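Local coordinates for protein LEC-6 (Caenorhabditis elegans, PDB 3VV1) that binds galactose-containing saccharides as a galectin, with a preference for fucose-containing glycans in which galactose is joined to fucose, at residues P54-I63 / H74-G82; Y110-I121 / F124-E135. One frame throughout, in Å; residues are numbered along the deposited sequence.

Interaction 1: P54-I63 / H74-G82. With GAL (beta-D-galactopyranose), chain C; FUC (alpha-L-fucopyranose), chain B.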
loop_
_atom_site.group_PDB
_atom_site.type_symbol
_atom_site.label_atom_id
_atom_site.label_comp_id
_atom_site.label_asym_id
_atom_site.label_seq_id
_atom_site.Cartn_x
_atom_site.Cartn_y
_atom_site.Cartn_z
ATOM N N PRO A 54 6.345 23.253 -3.776
ATOM C CA PRO A 54 5.707 23.920 -4.900
ATOM C C PRO A 54 6.816 24.466 -5.790
ATOM O O PRO A 54 7.854 24.921 -5.276
ATOM C CB PRO A 54 4.922 25.074 -4.229
ATOM C CG PRO A 54 4.744 24.646 -2.804
ATOM C CD PRO A 54 6.053 23.955 -2.496
ATOM N N THR A 55 6.627 24.419 -7.114
ATOM C CA THR A 55 7.689 24.858 -8.063
ATOM C C THR A 55 7.188 26.062 -8.856
ATOM O O THR A 55 6.005 26.418 -8.778
ATOM C CB THR A 55 8.079 23.750 -9.069
ATOM O OG1 THR A 55 6.965 23.540 -9.951
ATOM C CG2 THR A 55 8.500 22.443 -8.356
ATOM N N SER A 56 8.102 26.706 -9.584
ATOM C CA SER A 56 7.754 27.807 -10.470
ATOM C C SER A 56 7.355 27.300 -11.863
ATOM O O SER A 56 7.196 28.091 -12.780
ATOM C CB SER A 56 8.918 28.833 -10.470
ATOM O OG SER A 56 9.358 29.054 -9.081
ATOM N N ALA A 57 7.211 25.997 -12.056
ATOM C CA ALA A 57 6.839 25.448 -13.388
ATOM C C ALA A 57 5.374 25.750 -13.806
ATOM O O ALA A 57 5.031 25.763 -14.992
ATOM C CB ALA A 57 7.086 23.946 -13.408
ATOM N N ASP A 58 4.519 25.935 -12.821
ATOM C CA ASP A 58 3.158 26.381 -13.057
ATOM C C ASP A 58 2.759 27.255 -11.875
ATOM O O ASP A 58 3.290 27.094 -10.758
ATOM C CB ASP A 58 2.148 25.206 -13.187
ATOM C CG ASP A 58 0.791 25.674 -13.763
ATOM O OD1 ASP A 58 0.737 26.007 -14.926
ATOM O OD2 ASP A 58 -0.205 25.875 -13.066
ATOM N N SER A 59 1.786 28.138 -12.107
ATOM C CA SER A 59 1.327 29.020 -11.045
ATOM C C SER A 59 0.326 28.365 -10.076
ATOM O O SER A 59 -0.093 29.022 -9.101
ATOM C CB SER A 59 0.671 30.243 -11.648
ATOM O OG SER A 59 -0.405 29.899 -12.508
ATOM N N ARG A 60 -0.076 27.124 -10.374
ATOM C CA ARG A 60 -0.984 26.371 -9.491
ATOM C C ARG A 60 -0.566 24.947 -9.339
ATOM O O ARG A 60 0.064 24.421 -10.206
ATOM C CB ARG A 60 -2.426 26.369 -10.066
ATOM C CG ARG A 60 -2.952 27.791 -10.284
ATOM C CD ARG A 60 -4.410 27.756 -10.753
ATOM N NE ARG A 60 -4.877 29.135 -10.908
ATOM C CZ ARG A 60 -6.090 29.462 -11.378
ATOM N NH1 ARG A 60 -6.975 28.498 -11.720
ATOM N NH2 ARG A 60 -6.416 30.736 -11.540
ATOM N N PHE A 61 -1.068 24.301 -8.272
ATOM C CA PHE A 61 -1.003 22.860 -8.208
ATOM C C PHE A 61 -2.242 22.425 -7.466
ATOM O O PHE A 61 -2.885 23.206 -6.726
ATOM C CB PHE A 61 0.296 22.318 -7.519
ATOM C CG PHE A 61 0.386 22.561 -6.016
ATOM C CD1 PHE A 61 -0.164 21.670 -5.108
ATOM C CD2 PHE A 61 1.113 23.666 -5.534
ATOM C CE1 PHE A 61 -0.009 21.873 -3.731
ATOM C CE2 PHE A 61 1.237 23.904 -4.145
ATOM C CZ PHE A 61 0.678 22.987 -3.249
ATOM N N HIS A 62 -2.598 21.166 -7.632
ATOM C CA HIS A 62 -3.756 20.679 -6.849
ATOM C C HIS A 62 -3.597 19.245 -6.445
ATOM O O HIS A 62 -2.820 18.491 -7.045
ATOM C CB HIS A 62 -5.101 20.910 -7.600
ATOM C CG HIS A 62 -5.203 20.177 -8.880
ATOM N ND1 HIS A 62 -4.861 20.730 -10.078
ATOM C CD2 HIS A 62 -5.586 18.871 -9.150
ATOM C CE1 HIS A 62 -5.088 19.844 -11.048
ATOM N NE2 HIS A 62 -5.511 18.703 -10.488
ATOM N N ILE A 63 -4.368 18.880 -5.393
ATOM C CA ILE A 63 -4.550 17.482 -4.991
ATOM C C ILE A 63 -6.030 17.204 -5.153
ATOM O O ILE A 63 -6.844 17.961 -4.637
ATOM C CB ILE A 63 -4.141 17.292 -3.522
ATOM C CG1 ILE A 63 -2.621 17.398 -3.288
ATOM C CG2 ILE A 63 -4.570 15.908 -3.080
ATOM C CD1 ILE A 63 -2.067 18.744 -3.088
ATOM N N HIS A 74 -11.079 18.914 -4.159
ATOM C CA HIS A 74 -10.054 19.462 -5.034
ATOM C C HIS A 74 -9.451 20.555 -4.190
ATOM O O HIS A 74 -10.122 21.535 -3.856
ATOM C CB HIS A 74 -10.775 20.027 -6.285
ATOM C CG HIS A 74 -9.917 20.928 -7.167
ATOM N ND1 HIS A 74 -9.024 20.421 -8.059
ATOM C CD2 HIS A 74 -9.908 22.307 -7.350
ATOM C CE1 HIS A 74 -8.474 21.418 -8.795
ATOM N NE2 HIS A 74 -9.000 22.591 -8.343
ATOM N N PHE A 75 -8.181 20.398 -3.827
ATOM C CA PHE A 75 -7.443 21.371 -2.993
ATOM C C PHE A 75 -6.460 22.071 -3.942
ATOM O O PHE A 75 -5.548 21.421 -4.480
ATOM C CB PHE A 75 -6.703 20.576 -1.891
ATOM C CG PHE A 75 -5.740 21.418 -1.087
ATOM C CD1 PHE A 75 -6.174 22.052 0.090
ATOM C CD2 PHE A 75 -4.383 21.581 -1.486
ATOM C CE1 PHE A 75 -5.313 22.817 0.862
ATOM C CE2 PHE A 75 -3.531 22.373 -0.693
ATOM C CZ PHE A 75 -3.972 22.960 0.470
ATOM N N ASN A 76 -6.674 23.350 -4.216
ATOM C CA ASN A 76 -5.907 24.010 -5.312
ATOM C C ASN A 76 -5.145 25.213 -4.748
ATOM O O ASN A 76 -5.737 26.202 -4.335
ATOM C CB ASN A 76 -6.936 24.459 -6.332
ATOM C CG ASN A 76 -6.344 24.935 -7.689
ATOM O OD1 ASN A 76 -7.048 25.618 -8.434
ATOM N ND2 ASN A 76 -5.114 24.528 -8.054
ATOM N N ALA A 77 -3.838 25.096 -4.703
ATOM C CA ALA A 77 -2.988 26.215 -4.340
ATOM C C ALA A 77 -2.798 27.082 -5.586
ATOM O O ALA A 77 -2.376 26.585 -6.614
ATOM C CB ALA A 77 -1.617 25.657 -3.875
ATOM N N ARG A 78 -3.052 28.386 -5.467
ATOM C CA ARG A 78 -2.983 29.312 -6.611
ATOM C C ARG A 78 -2.019 30.463 -6.276
ATOM O O ARG A 78 -2.360 31.394 -5.519
ATOM C CB ARG A 78 -4.402 29.860 -6.910
ATOM C CG ARG A 78 -5.405 28.748 -7.219
ATOM C CD ARG A 78 -6.724 29.386 -7.621
ATOM N NE ARG A 78 -7.670 28.361 -8.063
ATOM C CZ ARG A 78 -8.878 28.636 -8.549
ATOM N NH1 ARG A 78 -9.294 29.917 -8.634
ATOM N NH2 ARG A 78 -9.674 27.655 -8.961
ATOM N N PHE A 79 -0.822 30.418 -6.837
ATOM C CA PHE A 79 0.136 31.515 -6.651
ATOM C C PHE A 79 -0.236 32.723 -7.513
ATOM O O PHE A 79 0.164 33.839 -7.213
ATOM C CB PHE A 79 1.547 30.981 -6.937
ATOM C CG PHE A 79 1.956 29.919 -5.958
ATOM C CD1 PHE A 79 2.410 30.267 -4.675
ATOM C CD2 PHE A 79 1.806 28.530 -6.274
ATOM C CE1 PHE A 79 2.721 29.251 -3.763
ATOM C CE2 PHE A 79 2.128 27.520 -5.354
ATOM C CZ PHE A 79 2.585 27.891 -4.078
ATOM N N ASP A 80 -1.018 32.508 -8.581
ATOM C CA ASP A 80 -1.422 33.616 -9.430
ATOM C C ASP A 80 -2.503 34.445 -8.708
ATOM O O ASP A 80 -2.505 35.669 -8.797
ATOM C CB ASP A 80 -1.929 33.119 -10.815
ATOM C CG ASP A 80 -3.164 32.185 -10.707
ATOM O OD1 ASP A 80 -3.235 31.375 -9.736
ATOM O OD2 ASP A 80 -4.027 32.267 -11.593
ATOM N N GLU A 81 -3.385 33.762 -7.989
ATOM C CA GLU A 81 -4.465 34.446 -7.240
ATOM C C GLU A 81 -4.122 34.725 -5.757
ATOM O O GLU A 81 -4.856 35.472 -5.093
ATOM C CB GLU A 81 -5.785 33.706 -7.325
ATOM C CG GLU A 81 -6.330 33.642 -8.740
ATOM C CD GLU A 81 -7.701 33.038 -8.847
ATOM O OE1 GLU A 81 -8.153 32.339 -7.938
ATOM O OE2 GLU A 81 -8.311 33.268 -9.873
ATOM N N GLY A 82 -3.045 34.148 -5.227
ATOM C CA GLY A 82 -2.716 34.287 -3.796
ATOM C C GLY A 82 -3.778 33.649 -2.891
ATOM O O GLY A 82 -4.190 34.247 -1.899
HETATM C C1 GAL C . -11.776 26.758 -11.758
HETATM C C2 GAL C . -10.460 26.084 -12.253
HETATM C C3 GAL C . -10.502 24.626 -11.988
HETATM C C4 GAL C . -10.826 24.386 -10.506
HETATM C C5 GAL C . -12.115 25.144 -10.152
HETATM C C6 GAL C . -12.507 24.928 -8.671
HETATM O O2 GAL C . -10.344 26.313 -13.640
HETATM O O3 GAL C . -9.193 24.049 -12.250
HETATM O O4 GAL C . -9.727 24.839 -9.683
HETATM O O5 GAL C . -11.948 26.501 -10.362
HETATM O O6 GAL C . -13.715 25.663 -8.400
HETATM C C1 FUC B . -11.148 31.289 -12.598
HETATM C C2 FUC B . -11.177 31.014 -11.027
HETATM C C3 FUC B . -12.440 30.189 -10.619
HETATM C C4 FUC B . -12.814 29.064 -11.624
HETATM C C5 FUC B . -13.281 29.682 -12.955
HETATM C C6 FUC B . -13.586 28.519 -13.879
HETATM O O1 FUC B . -11.021 32.676 -12.872
HETATM O O2 FUC B . -10.892 32.223 -10.107
HETATM O O3 FUC B . -12.078 29.613 -9.416
HETATM O O4 FUC B . -11.617 28.162 -11.874
HETATM O O5 FUC B . -12.158 30.492 -13.478
HETATM O O HOH W 1 -3.303 29.809 -13.849
HETATM O O HOH W 2 -7.111 25.576 -11.165
HETATM O O HOH W 3 -3.725 23.187 -10.430
#
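The guanidinium groups of R60 and R78 lie flat on each other, their planes 5° apart and their centres separated by 4.1 Å. D80 and E81 supply the carboxylates of this salt-bridge network and probably balance the charge of the two arginines. R60 grips D80 side-on: R60 NE gives a nearly straight bond to D80 OD1 (3.0 Å), and R60 NH2 meets the syn lone pair of D80 OD2 (2.8 Å). R78 NH1 bonds to E81 OE1, which also pairs with R99, while R60 NH2 makes a longer salt bridge to E81 OE2.

N76 joins the strands to the sugar site. Its ND2 reaches F61 O (2.9 Å) from above the carbonyl plane, sharing that oxygen with A77 N, and its OD1 accepts from R78 NE. A water that accepts from R60 NH1 and donates to N76 OD1 is also hydrogen-bonded to galactose O3 and O4.

H74 CE1 sits 3.5 Å from H62 CG, over one face of the H62 imidazole. On the apolar side of the sheet, A77 CB lies over the face of the F61 ring, whose CG sits between the backbone N and the carbonyl carbon (chi1 70°), turning the ring toward the neighbouring strand. F79 meets the F61 edge and P54 CB.

Backbone bonds pair F61 with A77 and I63 with F75 in an antiparallel hairpin. H74 NE2 (2.7 Å) and R78 NH2 (2.9 Å) both bond galactose O4, and R78 NH1 and E81 OE2 bind fucose O3 and O2. H74, N76 and R78 form the His-x-Asn-x-Arg signature of the galectin carbohydrate site.

Interaction 2: Y110-I121 / F124-E135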
loop_
_atom_site.group_PDB
_atom_site.type_symbol
_atom_site.label_atom_id
_atom_site.label_comp_id
_atom_site.label_asym_id
_atom_site.label_seq_id
_atom_site.Cartn_x
_atom_site.Cartn_y
_atom_site.Cartn_z
ATOM N N TYR A 110 6.965 21.710 2.381
ATOM C CA TYR A 110 5.816 21.652 3.307
ATOM C C TYR A 110 5.393 20.221 3.510
ATOM O O TYR A 110 5.375 19.401 2.566
ATOM C CB TYR A 110 4.587 22.410 2.697
ATOM C CG TYR A 110 4.923 23.872 2.542
ATOM C CD1 TYR A 110 4.722 24.747 3.577
ATOM C CD2 TYR A 110 5.492 24.374 1.347
ATOM C CE1 TYR A 110 5.089 26.069 3.497
ATOM C CE2 TYR A 110 5.852 25.692 1.244
ATOM C CZ TYR A 110 5.678 26.550 2.331
ATOM O OH TYR A 110 6.040 27.867 2.237
ATOM N N THR A 111 4.957 19.935 4.731
ATOM C CA THR A 111 4.263 18.726 5.033
ATOM C C THR A 111 2.775 19.036 5.073
ATOM O O THR A 111 2.312 19.836 5.893
ATOM C CB THR A 111 4.751 18.122 6.346
ATOM O OG1 THR A 111 6.113 17.701 6.216
ATOM C CG2 THR A 111 3.863 16.893 6.742
ATOM N N LEU A 112 2.051 18.442 4.142
ATOM C CA LEU A 112 0.577 18.722 3.974
ATOM C C LEU A 112 -0.173 17.468 4.269
ATOM O O LEU A 112 0.121 16.400 3.711
ATOM C CB LEU A 112 0.324 19.175 2.519
ATOM C CG LEU A 112 -1.144 19.322 2.085
ATOM C CD1 LEU A 112 -1.736 20.472 2.886
ATOM C CD2 LEU A 112 -1.217 19.608 0.543
ATOM N N GLU A 113 -1.086 17.571 5.221
ATOM C CA GLU A 113 -1.851 16.364 5.607
ATOM C C GLU A 113 -3.332 16.609 5.483
ATOM O O GLU A 113 -3.821 17.682 5.818
ATOM C CB GLU A 113 -1.507 15.979 7.035
ATOM C CG GLU A 113 -0.043 15.705 7.197
ATOM C CD GLU A 113 0.279 15.482 8.655
ATOM O OE1 GLU A 113 0.110 14.304 9.142
ATOM O OE2 GLU A 113 0.640 16.500 9.363
ATOM N N PHE A 114 -4.050 15.579 5.045
ATOM C CA PHE A 114 -5.505 15.584 5.004
ATOM C C PHE A 114 -5.949 14.432 5.940
ATOM O O PHE A 114 -5.402 13.324 5.890
ATOM C CB PHE A 114 -5.976 15.227 3.588
ATOM C CG PHE A 114 -5.529 16.229 2.518
ATOM C CD1 PHE A 114 -4.249 16.151 1.958
ATOM C CD2 PHE A 114 -6.360 17.313 2.161
ATOM C CE1 PHE A 114 -3.807 17.128 1.005
ATOM C CE2 PHE A 114 -5.958 18.246 1.173
ATOM C CZ PHE A 114 -4.675 18.140 0.603
ATOM N N VAL A 115 -6.988 14.692 6.719
ATOM C CA VAL A 115 -7.497 13.671 7.674
ATOM C C VAL A 115 -9.002 13.658 7.505
ATOM O O VAL A 115 -9.655 14.709 7.641
ATOM C CB VAL A 115 -7.173 13.982 9.143
ATOM C CG1 VAL A 115 -7.615 12.774 10.036
ATOM C CG2 VAL A 115 -5.678 14.246 9.278
ATOM N N SER A 116 -9.585 12.501 7.204
ATOM C CA SER A 116 -11.025 12.438 6.908
ATOM C C SER A 116 -11.787 11.662 7.930
ATOM O O SER A 116 -11.512 10.484 8.148
ATOM C CB SER A 116 -11.220 11.683 5.598
ATOM O OG SER A 116 -12.603 11.644 5.322
ATOM N N ASN A 117 -12.761 12.303 8.545
ATOM C CA ASN A 117 -13.602 11.624 9.528
ATOM C C ASN A 117 -14.890 12.374 9.745
ATOM O O ASN A 117 -14.857 13.643 9.826
ATOM C CB ASN A 117 -12.928 11.522 10.846
ATOM C CG ASN A 117 -13.329 10.244 11.591
ATOM O OD1 ASN A 117 -14.407 9.614 11.388
ATOM N ND2 ASN A 117 -12.396 9.816 12.408
ATOM N N GLY A 118 -15.978 11.605 9.756
ATOM C CA GLY A 118 -17.308 12.143 10.086
ATOM C C GLY A 118 -17.720 13.229 9.118
ATOM O O GLY A 118 -18.447 14.176 9.497
ATOM N N GLY A 119 -17.268 13.101 7.880
ATOM C CA GLY A 119 -17.678 14.001 6.815
ATOM C C GLY A 119 -16.882 15.306 6.769
ATOM O O GLY A 119 -17.224 16.214 5.988
ATOM N N ILE A 120 -15.854 15.431 7.609
ATOM C CA ILE A 120 -14.989 16.613 7.579
ATOM C C ILE A 120 -13.606 16.176 7.184
ATOM O O ILE A 120 -13.049 15.232 7.809
ATOM C CB ILE A 120 -14.938 17.308 8.945
ATOM C CG1 ILE A 120 -16.354 17.749 9.350
ATOM C CG2 ILE A 120 -13.991 18.532 8.898
ATOM C CD1 ILE A 120 -16.351 18.350 10.733
ATOM N N ILE A 121 -13.023 16.876 6.190
ATOM C CA ILE A 121 -11.622 16.608 5.860
ATOM C C ILE A 121 -10.848 17.800 6.437
ATOM O O ILE A 121 -10.997 18.930 5.970
ATOM C CB ILE A 121 -11.433 16.444 4.332
ATOM C CG1 ILE A 121 -12.291 15.232 3.853
ATOM C CG2 ILE A 121 -9.906 16.279 4.036
ATOM C CD1 ILE A 121 -12.373 15.108 2.344
ATOM N N PHE A 124 -3.834 20.128 7.351
ATOM C CA PHE A 124 -2.748 20.682 8.155
ATOM C C PHE A 124 -1.557 20.986 7.303
ATOM O O PHE A 124 -1.258 20.250 6.385
ATOM C CB PHE A 124 -2.349 19.636 9.232
ATOM C CG PHE A 124 -3.506 19.245 10.127
ATOM C CD1 PHE A 124 -4.479 18.345 9.646
ATOM C CD2 PHE A 124 -3.675 19.842 11.378
ATOM C CE1 PHE A 124 -5.574 18.005 10.454
ATOM C CE2 PHE A 124 -4.802 19.513 12.210
ATOM C CZ PHE A 124 -5.718 18.583 11.707
ATOM N N VAL A 125 -0.868 22.080 7.639
ATOM C CA VAL A 125 0.362 22.438 6.932
ATOM C C VAL A 125 1.446 22.534 7.995
ATOM O O VAL A 125 1.294 23.306 8.965
ATOM C CB VAL A 125 0.176 23.770 6.192
ATOM C CG1 VAL A 125 1.511 24.177 5.530
ATOM C CG2 VAL A 125 -0.887 23.599 5.110
ATOM N N ASN A 126 2.498 21.719 7.896
ATOM C CA ASN A 126 3.602 21.790 8.872
ATOM C C ASN A 126 3.096 21.601 10.294
ATOM O O ASN A 126 3.493 22.294 11.244
ATOM C CB ASN A 126 4.502 23.060 8.687
ATOM C CG ASN A 126 5.289 23.034 7.378
ATOM O OD1 ASN A 126 5.287 22.039 6.681
ATOM N ND2 ASN A 126 6.001 24.082 7.085
ATOM N N GLY A 127 2.116 20.719 10.376
ATOM C CA GLY A 127 1.558 20.292 11.682
ATOM C C GLY A 127 0.426 21.175 12.217
ATOM O O GLY A 127 -0.308 20.749 13.147
ATOM N N ALA A 128 0.275 22.396 11.667
ATOM C CA ALA A 128 -0.746 23.335 12.171
ATOM C C ALA A 128 -2.025 23.209 11.363
ATOM O O ALA A 128 -2.013 23.016 10.124
ATOM C CB ALA A 128 -0.273 24.762 12.091
ATOM N N HIS A 129 -3.151 23.283 12.050
ATOM C CA HIS A 129 -4.420 23.244 11.336
ATOM C C HIS A 129 -4.529 24.414 10.373
ATOM O O HIS A 129 -4.284 25.568 10.745
ATOM C CB HIS A 129 -5.586 23.280 12.317
ATOM C CG HIS A 129 -6.915 23.168 11.649
ATOM N ND1 HIS A 129 -7.684 24.264 11.297
ATOM C CD2 HIS A 129 -7.618 22.035 11.238
ATOM C CE1 HIS A 129 -8.809 23.805 10.689
ATOM N NE2 HIS A 129 -8.778 22.462 10.670
ATOM N N PHE A 130 -4.889 24.108 9.136
ATOM C CA PHE A 130 -5.029 25.137 8.085
ATOM C C PHE A 130 -6.506 25.377 7.756
ATOM O O PHE A 130 -6.965 26.540 7.739
ATOM C CB PHE A 130 -4.247 24.699 6.835
ATOM C CG PHE A 130 -4.539 25.560 5.645
ATOM C CD1 PHE A 130 -4.146 26.911 5.620
ATOM C CD2 PHE A 130 -5.232 25.038 4.573
ATOM C CE1 PHE A 130 -4.450 27.700 4.528
ATOM C CE2 PHE A 130 -5.599 25.858 3.508
ATOM C CZ PHE A 130 -5.167 27.191 3.481
ATOM N N ALA A 131 -7.257 24.307 7.458
ATOM C CA ALA A 131 -8.671 24.517 7.110
ATOM C C ALA A 131 -9.409 23.207 7.254
ATOM O O ALA A 131 -8.814 22.147 7.129
ATOM C CB ALA A 131 -8.800 24.972 5.642
ATOM N N ASP A 132 -10.704 23.298 7.483
ATOM C CA ASP A 132 -11.603 22.174 7.321
ATOM C C ASP A 132 -12.373 22.282 6.008
ATOM O O ASP A 132 -12.693 23.417 5.524
ATOM C CB ASP A 132 -12.620 22.170 8.443
ATOM C CG ASP A 132 -12.096 21.503 9.713
ATOM O OD1 ASP A 132 -10.970 20.979 9.774
ATOM O OD2 ASP A 132 -12.890 21.493 10.689
ATOM N N PHE A 133 -12.682 21.110 5.422
ATOM C CA PHE A 133 -13.566 21.058 4.265
ATOM C C PHE A 133 -14.685 20.098 4.653
ATOM O O PHE A 133 -14.435 18.943 4.965
ATOM C CB PHE A 133 -12.807 20.509 3.042
ATOM C CG PHE A 133 -13.656 20.426 1.811
ATOM C CD1 PHE A 133 -14.020 21.574 1.155
ATOM C CD2 PHE A 133 -14.114 19.186 1.347
ATOM C CE1 PHE A 133 -14.806 21.499 -0.005
ATOM C CE2 PHE A 133 -14.884 19.100 0.199
ATOM C CZ PHE A 133 -15.250 20.267 -0.474
ATOM N N VAL A 134 -15.920 20.549 4.599
ATOM C CA VAL A 134 -17.057 19.673 4.908
ATOM C C VAL A 134 -17.449 18.981 3.605
ATOM O O VAL A 134 -17.914 19.669 2.646
ATOM C CB VAL A 134 -18.219 20.515 5.480
ATOM C CG1 VAL A 134 -19.475 19.649 5.622
ATOM C CG2 VAL A 134 -17.837 21.163 6.822
ATOM N N GLU A 135 -17.239 17.676 3.516
ATOM C CA GLU A 135 -17.436 16.996 2.226
ATOM C C GLU A 135 -18.933 17.027 1.802
ATOM O O GLU A 135 -19.873 17.115 2.636
ATOM C CB GLU A 135 -16.884 15.543 2.243
ATOM C CG GLU A 135 -17.752 14.594 3.082
ATOM C CD GLU A 135 -17.040 13.295 3.406
ATOM O OE1 GLU A 135 -15.817 13.313 3.621
ATOM O OE2 GLU A 135 -17.730 12.248 3.492
HETATM O O HOH W 4 0.977 19.018 8.438
HETATM O O HOH W 5 -15.104 11.993 6.194
HETATM O O HOH W 6 -20.185 16.285 5.330
#
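E135 lays its side chain back along G119. CB lies 3.8 Å from G119 O, the same oxygen that accepts a backbone bond from E135 N. With CG set between backbone N and carbonyl carbon (chi1 72°), the chain turns toward the glycine, bringing CG to 3.4 Å from G119 O; CD then rests 3.5 Å from G119 CA. At the tip, OE2 also lies by G119 CA (3.8 Å), while OE1 approaches I121 CG1 and accepts from a water that also donates to S116 OG and accepts from G119 N. S139 OG is a further partner of OE1, and S116 OG is bonded in addition to F42 O, so the carboxylate joins a polar cluster beside the turn.

At the other end, N126 extends the strand pairing into the turn: its OD1 accepts from T111 N (2.9 Å, nearly straight at 171°) in place of a backbone carbonyl, while N126 N donates to T111 O. The amide lies close to parallel with the Y110 ring, ND2 being 3.8 Å from CD1. V125 CG1 touches the same ring carbon, and V125 CG2 packs on L112 CD1. Beyond the E113–F124 hydrogen-bonded pair, the F124 ring reaches V115 CG2 through CE1.

I120 CG2 lies against the D132 carboxyl carbon (3.6 Å). D132 OD1 is held by H129 NE2 and also by S122 OG, while I121 and F133 exchange backbone bonds.

Type I' turns at N117–I120 and V125–A128, with G118–G119 and N126–G127 at their corners, link three antiparallel strands into two consecutive hairpins. They form a meander at one edge of a sheet in the galectin beta-sandwich.

Strands 60–63 and 74–78 of interaction 1 and the strands of interaction 2 belong to facing sheets of the sandwich (contact centres about 18 Å apart) and meet through apolar side chains in its interior. F75 takes both L112 (CE2 to CD2, 3.8 Å) and F114, whose CZ lies 3.8 Å from F75 CG, edge-to-face. I63 CD1 rests on the same L112 methyl. P54, ending the strand beside 110–117, packs on Y110 within that sheet (CD to CD2, 3.9 Å). N76 and R78 point from the hairpin face opposite F75 and I63, where the glycan lies. Interaction 2 holds no pocket residue: the F133 side chain is about 9 Å from galactose and 13 Å from fucose.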